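Local coordinates for protein phage terminase large subunit (PDB 4ZNK) that probably acts as the ATP-driven motor that moves viral DNA into empty capsids and as the endonuclease that cuts the genome, this chain being its ATPase domain, at residues L111-D116 with V127-F132; F61-S66 with T147-I152; Q67-A72 with R133-D138. One frame throughout, in Å; residues are numbered along the deposited sequence.

Interaction 1. Residues L111-D116 with V127-F132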
# COMPACT_ATOMS: atom_id res chain seq x y z
N LEU A 111 -4.25 -12.69 -12.39
CA LEU A 111 -5.71 -12.81 -12.54
C LEU A 111 -6.24 -13.83 -11.56
O LEU A 111 -5.61 -14.86 -11.33
CB LEU A 111 -6.11 -13.21 -13.97
CG LEU A 111 -5.63 -12.34 -15.13
CD1 LEU A 111 -5.89 -13.08 -16.44
CD2 LEU A 111 -6.33 -11.00 -15.16
N VAL A 112 -7.40 -13.54 -10.97
CA VAL A 112 -8.06 -14.50 -10.12
C VAL A 112 -9.47 -14.65 -10.72
O VAL A 112 -10.29 -13.73 -10.62
CB VAL A 112 -8.12 -14.06 -8.63
CG1 VAL A 112 -8.83 -15.11 -7.80
CG2 VAL A 112 -6.70 -13.84 -8.07
N HIS A 113 -9.71 -15.79 -11.37
CA HIS A 113 -11.00 -16.08 -12.00
C HIS A 113 -11.94 -16.62 -10.95
O HIS A 113 -11.56 -17.51 -10.20
CB HIS A 113 -10.84 -17.09 -13.13
CG HIS A 113 -9.89 -16.65 -14.19
ND1 HIS A 113 -10.15 -15.58 -15.01
CD2 HIS A 113 -8.67 -17.10 -14.54
CE1 HIS A 113 -9.13 -15.41 -15.84
NE2 HIS A 113 -8.22 -16.32 -15.57
N HIS A 114 -13.17 -16.11 -10.92
CA HIS A 114 -14.14 -16.53 -9.95
C HIS A 114 -15.22 -17.29 -10.71
O HIS A 114 -15.69 -16.81 -11.73
CB HIS A 114 -14.75 -15.34 -9.22
CG HIS A 114 -13.87 -14.77 -8.15
ND1 HIS A 114 -14.04 -15.04 -6.81
CD2 HIS A 114 -12.83 -13.92 -8.23
CE1 HIS A 114 -13.13 -14.39 -6.11
NE2 HIS A 114 -12.38 -13.70 -6.95
N TYR A 115 -15.58 -18.47 -10.22
CA TYR A 115 -16.59 -19.31 -10.86
C TYR A 115 -17.84 -19.40 -10.00
O TYR A 115 -17.81 -19.10 -8.79
CB TYR A 115 -16.01 -20.70 -11.13
CG TYR A 115 -15.01 -20.72 -12.26
CD1 TYR A 115 -15.37 -21.21 -13.50
CD2 TYR A 115 -13.71 -20.24 -12.09
CE1 TYR A 115 -14.47 -21.23 -14.54
CE2 TYR A 115 -12.80 -20.26 -13.14
CZ TYR A 115 -13.19 -20.76 -14.36
OH TYR A 115 -12.32 -20.79 -15.41
N ASP A 116 -18.93 -19.86 -10.60
CA ASP A 116 -20.21 -19.94 -9.89
C ASP A 116 -20.32 -21.21 -9.03
O ASP A 116 -21.33 -21.45 -8.38
CB ASP A 116 -21.36 -19.87 -10.91
CG ASP A 116 -21.46 -21.12 -11.79
OD1 ASP A 116 -20.54 -21.97 -11.80
OD2 ASP A 116 -22.48 -21.26 -12.49
N VAL A 127 -17.76 -16.20 -13.43
CA VAL A 127 -18.65 -15.05 -13.20
C VAL A 127 -17.92 -13.71 -13.12
O VAL A 127 -18.53 -12.66 -13.31
CB VAL A 127 -19.48 -15.26 -11.93
CG1 VAL A 127 -20.44 -16.42 -12.16
CG2 VAL A 127 -18.60 -15.54 -10.73
N ALA A 128 -16.62 -13.73 -12.86
CA ALA A 128 -15.87 -12.50 -12.82
C ALA A 128 -14.41 -12.85 -12.73
O ALA A 128 -14.06 -13.94 -12.28
CB ALA A 128 -16.29 -11.63 -11.61
N THR A 129 -13.57 -11.93 -13.20
CA THR A 129 -12.12 -12.05 -13.10
C THR A 129 -11.50 -10.82 -12.42
O THR A 129 -11.59 -9.70 -12.92
CB THR A 129 -11.48 -12.24 -14.50
OG1 THR A 129 -11.90 -13.50 -15.04
CG2 THR A 129 -9.96 -12.24 -14.42
N SER A 130 -10.89 -11.03 -11.26
CA SER A 130 -10.20 -9.95 -10.57
C SER A 130 -8.81 -9.82 -11.16
O SER A 130 -8.28 -10.80 -11.66
CB SER A 130 -10.10 -10.22 -9.08
OG SER A 130 -11.38 -10.54 -8.57
N GLU A 131 -8.25 -8.60 -11.14
CA GLU A 131 -6.94 -8.38 -11.75
C GLU A 131 -6.05 -7.48 -10.91
O GLU A 131 -6.51 -6.57 -10.24
CB GLU A 131 -7.11 -7.80 -13.16
CG GLU A 131 -5.81 -7.57 -13.95
CD GLU A 131 -6.05 -6.89 -15.28
OE1 GLU A 131 -7.22 -6.58 -15.59
OE2 GLU A 131 -5.08 -6.65 -16.03
N PHE A 132 -4.74 -7.76 -10.96
CA PHE A 132 -3.75 -6.98 -10.22
C PHE A 132 -2.54 -6.86 -11.11
O PHE A 132 -2.05 -7.87 -11.63
CB PHE A 132 -3.39 -7.64 -8.87
CG PHE A 132 -2.47 -6.82 -8.00
CD1 PHE A 132 -2.84 -5.55 -7.55
CD2 PHE A 132 -1.25 -7.34 -7.60
CE1 PHE A 132 -2.01 -4.81 -6.75
CE2 PHE A 132 -0.40 -6.59 -6.80
CZ PHE A 132 -0.78 -5.34 -6.36

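Interaction 2. Residues F61-S66 with T147-I152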
# COMPACT_ATOMS: atom_id res chain seq x y z
N PHE A 61 -10.00 -11.49 -3.82
CA PHE A 61 -10.85 -12.59 -3.41
C PHE A 61 -12.21 -12.16 -2.87
O PHE A 61 -13.19 -12.84 -3.11
CB PHE A 61 -10.14 -13.46 -2.37
CG PHE A 61 -9.19 -14.44 -2.98
CD1 PHE A 61 -9.61 -15.73 -3.29
CD2 PHE A 61 -7.90 -14.07 -3.28
CE1 PHE A 61 -8.73 -16.64 -3.87
CE2 PHE A 61 -7.02 -14.98 -3.88
CZ PHE A 61 -7.43 -16.25 -4.17
N ALA A 62 -12.29 -11.05 -2.15
CA ALA A 62 -13.55 -10.69 -1.51
C ALA A 62 -14.48 -9.96 -2.45
O ALA A 62 -15.67 -9.92 -2.21
CB ALA A 62 -13.30 -9.86 -0.30
N ARG A 63 -13.93 -9.38 -3.51
CA ARG A 63 -14.68 -8.56 -4.43
C ARG A 63 -14.42 -9.02 -5.85
O ARG A 63 -13.60 -8.43 -6.56
CB ARG A 63 -14.33 -7.09 -4.26
CG ARG A 63 -14.57 -6.58 -2.84
CD ARG A 63 -14.45 -5.06 -2.69
NE ARG A 63 -15.50 -4.36 -3.42
CZ ARG A 63 -15.35 -3.70 -4.57
NH1 ARG A 63 -14.16 -3.60 -5.16
NH2 ARG A 63 -16.40 -3.12 -5.13
N PRO A 64 -15.12 -10.08 -6.28
CA PRO A 64 -14.87 -10.65 -7.61
C PRO A 64 -14.98 -9.62 -8.71
O PRO A 64 -15.96 -8.85 -8.78
CB PRO A 64 -15.98 -11.71 -7.74
CG PRO A 64 -16.28 -12.10 -6.30
CD PRO A 64 -16.11 -10.85 -5.51
N GLY A 65 -13.98 -9.62 -9.58
CA GLY A 65 -13.86 -8.65 -10.65
C GLY A 65 -13.11 -7.38 -10.28
O GLY A 65 -12.88 -6.53 -11.14
N SER A 66 -12.72 -7.21 -9.01
CA SER A 66 -11.95 -6.02 -8.64
C SER A 66 -10.63 -5.95 -9.44
O SER A 66 -9.98 -6.97 -9.65
CB SER A 66 -11.63 -6.02 -7.14
OG SER A 66 -11.02 -4.79 -6.79
N THR A 147 -9.57 1.61 -15.69
CA THR A 147 -10.66 1.77 -14.74
C THR A 147 -10.41 0.79 -13.59
O THR A 147 -10.38 -0.41 -13.82
CB THR A 147 -12.02 1.48 -15.41
OG1 THR A 147 -12.23 2.42 -16.47
CG2 THR A 147 -13.15 1.54 -14.42
N LEU A 148 -10.24 1.32 -12.37
CA LEU A 148 -9.70 0.52 -11.26
C LEU A 148 -10.52 0.68 -9.99
O LEU A 148 -11.09 1.72 -9.73
CB LEU A 148 -8.24 0.91 -10.97
CG LEU A 148 -7.23 0.69 -12.09
CD1 LEU A 148 -5.84 1.11 -11.64
CD2 LEU A 148 -7.20 -0.75 -12.51
N ASP A 149 -10.54 -0.39 -9.19
CA ASP A 149 -11.09 -0.35 -7.84
C ASP A 149 -10.11 0.16 -6.80
O ASP A 149 -10.52 0.75 -5.81
CB ASP A 149 -11.55 -1.75 -7.41
CG ASP A 149 -12.71 -2.26 -8.23
OD1 ASP A 149 -13.84 -2.11 -7.75
OD2 ASP A 149 -12.47 -2.81 -9.33
N PHE A 150 -8.82 -0.10 -7.00
CA PHE A 150 -7.84 0.30 -6.00
C PHE A 150 -6.46 0.49 -6.61
O PHE A 150 -6.13 -0.12 -7.63
CB PHE A 150 -7.77 -0.72 -4.86
CG PHE A 150 -7.23 -2.11 -5.28
CD1 PHE A 150 -5.91 -2.47 -5.01
CD2 PHE A 150 -8.04 -3.04 -5.89
CE1 PHE A 150 -5.42 -3.74 -5.38
CE2 PHE A 150 -7.58 -4.31 -6.25
CZ PHE A 150 -6.27 -4.66 -6.00
N VAL A 151 -5.68 1.36 -5.98
CA VAL A 151 -4.26 1.50 -6.31
C VAL A 151 -3.45 1.54 -5.02
O VAL A 151 -3.90 2.10 -4.01
CB VAL A 151 -3.94 2.77 -7.14
CG1 VAL A 151 -4.61 2.71 -8.51
CG2 VAL A 151 -4.32 4.03 -6.39
N ILE A 152 -2.28 0.93 -5.08
CA ILE A 152 -1.25 1.04 -4.05
C ILE A 152 -0.05 1.77 -4.65
O ILE A 152 0.48 1.35 -5.67
CB ILE A 152 -0.80 -0.33 -3.54
CG1 ILE A 152 -1.96 -1.07 -2.86
CG2 ILE A 152 0.38 -0.20 -2.59
CD1 ILE A 152 -1.83 -2.55 -3.02
O HOH W 1 -16.68 -1.82 -7.54

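Interaction 3. Residues Q67-A72 with R133-D138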
# COMPACT_ATOMS: atom_id res chain seq x y z
N GLN A 67 -10.27 -4.74 -9.86
CA GLN A 67 -9.01 -4.48 -10.57
C GLN A 67 -8.20 -3.43 -9.85
O GLN A 67 -8.74 -2.39 -9.39
CB GLN A 67 -9.29 -4.04 -12.01
CG GLN A 67 -10.10 -5.06 -12.82
CD GLN A 67 -10.47 -4.52 -14.18
OE1 GLN A 67 -11.35 -3.68 -14.29
NE2 GLN A 67 -9.77 -4.98 -15.21
N GLY A 68 -6.90 -3.66 -9.75
CA GLY A 68 -6.03 -2.67 -9.16
C GLY A 68 -4.61 -2.77 -9.62
O GLY A 68 -4.23 -3.73 -10.30
N TRP A 69 -3.83 -1.77 -9.23
CA TRP A 69 -2.42 -1.66 -9.55
C TRP A 69 -1.63 -1.44 -8.29
O TRP A 69 -2.13 -0.80 -7.36
CB TRP A 69 -2.12 -0.47 -10.45
CG TRP A 69 -2.60 -0.53 -11.86
CD1 TRP A 69 -3.13 -1.59 -12.52
CD2 TRP A 69 -2.60 0.56 -12.78
NE1 TRP A 69 -3.46 -1.23 -13.81
CE2 TRP A 69 -3.13 0.09 -14.00
CE3 TRP A 69 -2.20 1.90 -12.70
CZ2 TRP A 69 -3.28 0.90 -15.12
CZ3 TRP A 69 -2.34 2.70 -13.82
CH2 TRP A 69 -2.87 2.20 -15.01
N ILE A 70 -0.40 -1.93 -8.28
CA ILE A 70 0.62 -1.40 -7.39
C ILE A 70 1.60 -0.65 -8.29
O ILE A 70 2.09 -1.19 -9.29
CB ILE A 70 1.33 -2.49 -6.52
CG1 ILE A 70 2.40 -1.87 -5.61
CG2 ILE A 70 1.89 -3.62 -7.37
CD1 ILE A 70 3.80 -1.66 -6.24
N ILE A 71 1.81 0.61 -7.96
CA ILE A 71 2.74 1.48 -8.68
C ILE A 71 3.90 1.86 -7.76
O ILE A 71 3.68 2.31 -6.64
CB ILE A 71 2.07 2.78 -9.19
CG1 ILE A 71 0.80 2.42 -9.98
CG2 ILE A 71 3.03 3.56 -10.09
CD1 ILE A 71 -0.43 3.09 -9.45
N ALA A 72 5.11 1.66 -8.25
CA ALA A 72 6.33 2.05 -7.54
C ALA A 72 7.21 2.90 -8.47
O ALA A 72 6.91 3.02 -9.66
CB ALA A 72 7.06 0.80 -7.05
N ARG A 133 -2.05 -5.64 -11.28
CA ARG A 133 -0.82 -5.41 -12.03
C ARG A 133 0.20 -4.60 -11.26
O ARG A 133 -0.14 -3.73 -10.44
CB ARG A 133 -1.14 -4.70 -13.36
CG ARG A 133 -2.08 -5.53 -14.23
CD ARG A 133 -2.07 -5.09 -15.64
NE ARG A 133 -0.81 -5.45 -16.29
CZ ARG A 133 -0.66 -5.57 -17.61
NH1 ARG A 133 0.53 -5.90 -18.09
NH2 ARG A 133 -1.68 -5.36 -18.43
N GLY A 134 1.46 -4.90 -11.53
CA GLY A 134 2.55 -4.04 -11.10
C GLY A 134 2.92 -3.04 -12.20
O GLY A 134 3.00 -3.38 -13.38
N LYS A 135 3.15 -1.78 -11.80
CA LYS A 135 3.36 -0.67 -12.71
C LYS A 135 4.51 0.16 -12.20
O LYS A 135 4.90 0.07 -11.03
CB LYS A 135 2.11 0.22 -12.82
CG LYS A 135 0.94 -0.45 -13.48
CD LYS A 135 1.21 -0.63 -14.97
CE LYS A 135 0.01 -1.21 -15.72
NZ LYS A 135 0.24 -1.25 -17.18
N SER A 136 5.06 0.98 -13.08
CA SER A 136 6.22 1.77 -12.73
C SER A 136 5.99 3.22 -13.10
O SER A 136 5.61 3.53 -14.21
CB SER A 136 7.46 1.25 -13.44
OG SER A 136 8.55 2.11 -13.17
N ALA A 137 6.27 4.11 -12.16
CA ALA A 137 6.13 5.54 -12.40
C ALA A 137 7.16 6.05 -13.42
O ALA A 137 6.96 7.12 -14.00
CB ALA A 137 6.25 6.31 -11.08
N ASP A 138 8.24 5.31 -13.66
CA ASP A 138 9.24 5.74 -14.64
C ASP A 138 8.98 5.11 -16.01
O ASP A 138 9.76 5.27 -16.93
CB ASP A 138 10.67 5.44 -14.16
CG ASP A 138 11.03 3.95 -14.18
OD1 ASP A 138 10.20 3.08 -14.53
OD2 ASP A 138 12.19 3.65 -13.81

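Interaction 1. Residues L111-D116 with V127-F132
V112 and S130 face each other as an antiparallel hydrogen-bonded pair, V112 N giving to S130 O at 3.0 Å and S130 N to V112 O at 2.8 Å. Both side chains turn to the buried side of the sheet, where V112 packs on L60 and F61 of helix 48-62 and V89 of helix 75-93. H114 shares this tight face: its ring passes S130 obliquely, and H114 NE2 and S130 OG both bond the carbonyl of L60, S130 OG also taking the amide of G65. The other face, with H113, T129 and E131, is partly open to solvent. H113 and T129 lie side by side, T129 OG1 hydrogen-bonded to H113 ND1 at 2.7 Å in the plane of the imidazole. T129 OG1 stands anti to the carbonyl carbon (chi1 -66°), which sets it before that nitrogen; H113 NE2 bonds Q102, so the ring is held from both nitrogens. Alongside, L111 CD2 rests 3.7 Å from E131 CG on the extended glutamate chain, whose carboxylate reaches R109 and Q67. Toward the exposed end the contact loosens to V127 CG1 against D116 CB, 3.8 Å apart. There H114 O takes V127 N at 2.7 Å and, weakly, A128 N at 3.4 Å. Two residues opposite one make a classic beta bulge, here at the loop end of the hairpin of strands 109-115 and 126-136, on the antiparallel side of the ATPase sheet.

Interaction 2. Residues F61-S66 with T147-I152
The R63 guanidinium and the F150 ring are both met at their edges: D149 comes to the first in its plane, together with a water, and S66 OG to the second. F150 opens the predicted Walker B strand of this P-loop ATPase domain, and its ring meets that of W178, the planes only about 25° apart. S66 OG sits 3.5 Å from F150 CE2 at the ring rim and 3.1 Å from D149 CB; its hydrogen bond goes to E59 of helix 48-62. R63 is the first residue past that helix, and a type II beta turn from R63 to S66, closed by S66 N to R63 O at 2.9 Å, leads into strand 67-72. R63 and D149 approach from opposite directions. The arginine chain bends at chi3, which turns the guanidinium edge to D149, with NH1 shared between D149 and E59. D149 is buried and gripped by several donors: its OD2 takes R175 in a second salt bridge and also the amide of Q67. Two arginines would be expected to stabilise its negative charge. Carboxylate and guanidinium planes stand 60° apart. Water 1 closes a ring with them, accepting from R63 NH2 at 2.8 Å and donating to D149 OD1 at 2.9 Å. The direct bond, R63 NH1 to D149 OD1 at 3.0 Å, is straight (179°) but reaches the oxygen from above the carboxylate plane.

Interaction 3. Residues Q67-A72 with R133-D138
K135 lays its aliphatic chain over one face of the W69 indole, CG standing 4.0 Å from the centroid of the five-membered ring in a CH-pi contact offset toward the rim. Further along, K135 CE comes within 3.8 Å of W69 CE2. The lysine turns at chi2 (-71°) and then runs extended, which brings CE up against the indole and carries NZ on to the carbonyl of N142. R133 meets the same ring obliquely through its CB, 3.8 Å from W69 CD1, while its guanidinium leads away to the carbonyl of R107. Beyond W69, I71 CG1 packs on K135 CB at 3.8 Å, and I71 CG2 lies near A137. On the other face of the sheet I70 sets its CG2 against the CA of G134, 3.8 Å away, under helix 75-93. A parallel ladder holds this register: R133 N to G68 O, I70 N to R133 O, K135 N to I70 O, A72 N to K135 O, and A137 N to A72 O at 2.8 Å, where the chain leaves the strand. Strand 150-154, with the predicted Walker B motif, pairs with the other edge of strand 67-72, bringing I70 beside D154, a magnesium ligand, and A72 near E155, the predicted catalytic residue of the ATPase. Lysine and arginine thus spend their methylenes on the indole and send their charged ends to main-chain carbonyls.

Overall arrangement
The three contacts all reach one mixed sheet of the ATPase domain, whose order runs 109-115, 126-136, 67-72, 150-154 across this region. Interaction 1 is the hairpin toward the antiparallel side, with strand 99-104 beyond it; interaction 3 continues strand 126-136 inward, their centres about 19 Å apart. Interaction 2 lies about 10 Å from the centre of interaction 1 and 13 Å from that of interaction 3, where helix 48-62 turns into strand 67-72 beside strand 150-154. Along the chain interaction 1 nests inside the loop closed by interaction 3, which nests inside that of interaction 2. Strand 126-136 thus ties an antiparallel extension to the parallel core that carries the predicted Walker B residues.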